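Local coordinates for protein Nadp(h)-dependent ketose reductase (Bemisia argentifolii, PDB 1E3J) that probably reduces fructose to sorbitol with NADPH, as a zinc-dependent ketose reductase of the alcohol dehydrogenase family, at residues V166-A177 with A188-A199. Numbering follows the deposited sequence.
Sequences VQLGTTVLVIGA and AKAYGAFVVCTA. With PO4 (phosphate ion), chain D.
Six backbone hydrogen bonds join 166-177 to 188-199, from Phe194 N to Thr170 O at the start of the strands to Gly176 N to Thr198 O at their end, the last being the shortest at 2.6 Å. Strands 171-175 and 194-199 run parallel at 20°, the first two strands of a Rossmann fold linked by helix 179-190 in a beta-alpha-beta crossover. Thr198 O thus holds Gly176, the first glycine of a GxGxxG-type turn, and the next amide, Ala177 N, donates to O3 of a phosphate ion at 2.9 Å. Ser201, Arg200 and Arg204 also bind this ion, which probably came from the crystallisation liquor; its place at the ends of the first two strands is consistent with a site for a phosphate group of the cofactor. Before the strands, a water bridges Leu168 N and Tyr191 O, and a Schellman motif at Gly192 ends the helix.

Packing differs on the two faces of the strand pair. On the face toward the crossover helix, with Val172 CG1 anti to the backbone N (chi1 179°), CG2 is the branch left to meet Ala193 CB at 3.6 Å, and it also touches Ala188 CB. Val166 CG1 reaches the same Ala193 methyl at 3.5 Å, while its side chain crosses that of Tyr191 at about a right angle. Further along, Val174 CG2 touches Val195 CG1, and Cys197 SG lies 3.7 Å from Gly176 O. On the other face, Thr171 and Phe194 lie side by side, and Leu173 bends its CD1 across to Val196 CG1. Near the phosphate, the methyl carbons Ala177 CB and Ala199 CB meet at 3.6 Å.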
loop_
_atom_site.group_PDB
_atom_site.type_symbol
_atom_site.label_atom_id
_atom_site.label_comp_id
_atom_site.label_asym_id
_atom_site.label_seq_id
_atom_site.Cartn_x
_atom_site.Cartn_y
_atom_site.Cartn_z
ATOM N N VAL A 166 -12.254 0.701 -3.641
ATOM C CA VAL A 166 -13.623 1.012 -3.246
ATOM C C VAL A 166 -13.944 0.411 -1.871
ATOM O O VAL A 166 -13.704 -0.757 -1.644
ATOM C CB VAL A 166 -14.646 0.473 -4.272
ATOM C CG1 VAL A 166 -16.080 0.710 -3.744
ATOM C CG2 VAL A 166 -14.500 1.205 -5.584
ATOM N N GLN A 167 -14.507 1.182 -0.955
ATOM C CA GLN A 167 -14.804 0.627 0.386
ATOM C C GLN A 167 -15.844 1.473 1.125
ATOM O O GLN A 167 -16.382 2.401 0.541
ATOM C CB GLN A 167 -13.494 0.577 1.210
ATOM C CG GLN A 167 -12.782 1.952 1.346
ATOM C CD GLN A 167 -11.392 1.827 2.029
ATOM O OE1 GLN A 167 -11.283 1.875 3.268
ATOM N NE2 GLN A 167 -10.328 1.640 1.207
ATOM N N LEU A 168 -16.143 1.172 2.395
ATOM C CA LEU A 168 -17.086 2.019 3.140
ATOM C C LEU A 168 -16.572 3.469 3.107
ATOM O O LEU A 168 -15.380 3.731 3.406
ATOM C CB LEU A 168 -17.172 1.619 4.606
ATOM C CG LEU A 168 -17.945 0.362 4.983
ATOM C CD1 LEU A 168 -17.823 0.160 6.488
ATOM C CD2 LEU A 168 -19.429 0.509 4.593
ATOM N N GLY A 169 -17.456 4.406 2.761
ATOM C CA GLY A 169 -17.074 5.804 2.716
ATOM C C GLY A 169 -16.710 6.222 1.291
ATOM O O GLY A 169 -16.520 7.416 1.017
ATOM N N THR A 170 -16.596 5.274 0.364
ATOM C CA THR A 170 -16.267 5.691 -0.990
ATOM C C THR A 170 -17.544 6.092 -1.733
ATOM O O THR A 170 -18.580 5.453 -1.562
ATOM C CB THR A 170 -15.676 4.554 -1.831
ATOM O OG1 THR A 170 -14.580 3.938 -1.146
ATOM C CG2 THR A 170 -15.169 5.117 -3.137
ATOM N N THR A 171 -17.469 7.124 -2.556
ATOM C CA THR A 171 -18.608 7.484 -3.371
ATOM C C THR A 171 -18.148 7.157 -4.775
ATOM O O THR A 171 -17.160 7.662 -5.213
ATOM C CB THR A 171 -18.973 8.974 -3.297
ATOM O OG1 THR A 171 -19.374 9.305 -1.952
ATOM C CG2 THR A 171 -20.158 9.239 -4.235
ATOM N N VAL A 172 -18.900 6.329 -5.471
ATOM C CA VAL A 172 -18.534 5.876 -6.787
ATOM C C VAL A 172 -19.518 6.330 -7.836
ATOM O O VAL A 172 -20.734 6.196 -7.669
ATOM C CB VAL A 172 -18.518 4.299 -6.869
ATOM C CG1 VAL A 172 -18.142 3.876 -8.282
ATOM C CG2 VAL A 172 -17.517 3.669 -5.833
ATOM N N LEU A 173 -18.971 6.839 -8.932
ATOM C CA LEU A 173 -19.773 7.253 -10.045
ATOM C C LEU A 173 -19.498 6.275 -11.182
ATOM O O LEU A 173 -18.368 6.153 -11.666
ATOM C CB LEU A 173 -19.375 8.658 -10.512
ATOM C CG LEU A 173 -19.872 8.980 -11.926
ATOM C CD1 LEU A 173 -21.393 9.073 -11.937
ATOM C CD2 LEU A 173 -19.269 10.272 -12.391
ATOM N N VAL A 174 -20.511 5.565 -11.617
ATOM C CA VAL A 174 -20.315 4.664 -12.731
ATOM C C VAL A 174 -20.934 5.312 -13.958
ATOM O O VAL A 174 -22.145 5.594 -13.981
ATOM C CB VAL A 174 -21.017 3.350 -12.486
ATOM C CG1 VAL A 174 -20.816 2.452 -13.662
ATOM C CG2 VAL A 174 -20.518 2.746 -11.177
ATOM N N ILE A 175 -20.109 5.577 -14.962
ATOM C CA ILE A 175 -20.602 6.152 -16.201
ATOM C C ILE A 175 -20.941 5.021 -17.185
ATOM O O ILE A 175 -20.071 4.252 -17.605
ATOM C CB ILE A 175 -19.565 7.071 -16.811
ATOM C CG1 ILE A 175 -19.241 8.182 -15.805
ATOM C CG2 ILE A 175 -20.090 7.634 -18.134
ATOM C CD1 ILE A 175 -18.012 9.014 -16.146
ATOM N N GLY A 176 -22.224 4.908 -17.522
ATOM C CA GLY A 176 -22.687 3.862 -18.424
ATOM C C GLY A 176 -23.471 2.788 -17.674
ATOM O O GLY A 176 -23.182 2.485 -16.509
ATOM N N ALA A 177 -24.480 2.215 -18.315
ATOM C CA ALA A 177 -25.278 1.191 -17.681
ATOM C C ALA A 177 -25.413 -0.045 -18.556
ATOM O O ALA A 177 -26.407 -0.758 -18.479
ATOM C CB ALA A 177 -26.659 1.725 -17.309
ATOM N N ALA A 188 -19.373 -2.430 -6.571
ATOM C CA ALA A 188 -19.185 -1.263 -5.741
ATOM C C ALA A 188 -20.152 -1.254 -4.548
ATOM O O ALA A 188 -19.760 -0.892 -3.411
ATOM C CB ALA A 188 -19.330 -0.012 -6.577
ATOM N N LYS A 189 -21.396 -1.668 -4.779
ATOM C CA LYS A 189 -22.342 -1.709 -3.671
ATOM C C LYS A 189 -21.915 -2.845 -2.754
ATOM O O LYS A 189 -21.964 -2.709 -1.525
ATOM C CB LYS A 189 -23.776 -1.955 -4.154
ATOM C CG LYS A 189 -24.371 -0.783 -4.917
ATOM C CD LYS A 189 -24.474 0.470 -4.057
ATOM C CE LYS A 189 -25.252 0.221 -2.726
ATOM N NZ LYS A 189 -25.058 1.404 -1.781
ATOM N N ALA A 190 -21.504 -3.972 -3.330
ATOM C CA ALA A 190 -21.073 -5.046 -2.467
ATOM C C ALA A 190 -19.858 -4.589 -1.624
ATOM O O ALA A 190 -19.665 -5.076 -0.517
ATOM C CB ALA A 190 -20.717 -6.292 -3.289
ATOM N N TYR A 191 -19.060 -3.634 -2.114
ATOM C CA TYR A 191 -17.926 -3.207 -1.310
ATOM C C TYR A 191 -18.277 -2.139 -0.305
ATOM O O TYR A 191 -17.387 -1.612 0.361
ATOM C CB TYR A 191 -16.767 -2.700 -2.174
ATOM C CG TYR A 191 -15.835 -3.797 -2.520
ATOM C CD1 TYR A 191 -14.962 -4.314 -1.540
ATOM C CD2 TYR A 191 -15.836 -4.377 -3.784
ATOM C CE1 TYR A 191 -14.118 -5.387 -1.807
ATOM C CE2 TYR A 191 -14.981 -5.454 -4.068
ATOM C CZ TYR A 191 -14.125 -5.954 -3.059
ATOM O OH TYR A 191 -13.283 -7.020 -3.268
ATOM N N GLY A 192 -19.556 -1.776 -0.220
ATOM C CA GLY A 192 -19.940 -0.798 0.765
ATOM C C GLY A 192 -19.977 0.629 0.272
ATOM O O GLY A 192 -20.181 1.552 1.061
ATOM N N ALA A 193 -19.803 0.837 -1.023
ATOM C CA ALA A 193 -19.809 2.213 -1.525
ATOM C C ALA A 193 -21.192 2.798 -1.724
ATOM O O ALA A 193 -22.206 2.083 -1.774
ATOM C CB ALA A 193 -19.088 2.282 -2.865
ATOM N N PHE A 194 -21.208 4.117 -1.878
ATOM C CA PHE A 194 -22.432 4.836 -2.221
ATOM C C PHE A 194 -22.215 4.969 -3.734
ATOM O O PHE A 194 -21.143 5.424 -4.160
ATOM C CB PHE A 194 -22.441 6.213 -1.592
ATOM C CG PHE A 194 -23.629 7.049 -1.988
ATOM C CD1 PHE A 194 -23.586 7.836 -3.141
ATOM C CD2 PHE A 194 -24.788 7.073 -1.181
ATOM C CE1 PHE A 194 -24.685 8.657 -3.497
ATOM C CE2 PHE A 194 -25.880 7.873 -1.508
ATOM C CZ PHE A 194 -25.836 8.673 -2.673
ATOM N N VAL A 195 -23.203 4.576 -4.534
ATOM C CA VAL A 195 -23.071 4.608 -5.976
ATOM C C VAL A 195 -24.063 5.482 -6.767
ATOM O O VAL A 195 -25.272 5.464 -6.526
ATOM C CB VAL A 195 -23.190 3.181 -6.528
ATOM C CG1 VAL A 195 -23.045 3.220 -8.026
ATOM C CG2 VAL A 195 -22.093 2.255 -5.904
ATOM N N VAL A 196 -23.529 6.222 -7.733
ATOM C CA VAL A 196 -24.325 7.040 -8.617
ATOM C C VAL A 196 -24.054 6.434 -9.987
ATOM O O VAL A 196 -22.913 6.166 -10.331
ATOM C CB VAL A 196 -23.855 8.504 -8.665
ATOM C CG1 VAL A 196 -24.604 9.246 -9.757
ATOM C CG2 VAL A 196 -24.121 9.173 -7.377
ATOM N N CYS A 197 -25.105 6.225 -10.758
ATOM C CA CYS A 197 -24.968 5.645 -12.060
ATOM C C CYS A 197 -25.601 6.548 -13.090
ATOM O O CYS A 197 -26.749 6.952 -12.951
ATOM C CB CYS A 197 -25.625 4.287 -12.105
ATOM S SG CYS A 197 -25.309 3.499 -13.684
ATOM N N THR A 198 -24.841 6.826 -14.133
ATOM C CA THR A 198 -25.214 7.723 -15.233
ATOM C C THR A 198 -25.274 6.970 -16.551
ATOM O O THR A 198 -24.371 6.203 -16.837
ATOM C CB THR A 198 -24.117 8.791 -15.369
ATOM O OG1 THR A 198 -24.506 9.965 -14.653
ATOM C CG2 THR A 198 -23.807 9.085 -16.795
ATOM N N ALA A 199 -26.294 7.209 -17.365
ATOM C CA ALA A 199 -26.408 6.537 -18.661
ATOM C C ALA A 199 -27.425 7.174 -19.625
ATOM O O ALA A 199 -28.239 8.016 -19.231
ATOM C CB ALA A 199 -26.749 5.098 -18.448
HETATM P P PO4 D . -25.846 3.664 -21.916
HETATM O O1 PO4 D . -25.637 3.210 -23.312
HETATM O O2 PO4 D . -27.283 3.972 -21.701
HETATM O O3 PO4 D . -25.437 2.590 -20.981
HETATM O O4 PO4 D . -25.027 4.888 -21.673
HETATM O O HOH W 1 -15.856 -1.844 2.835
#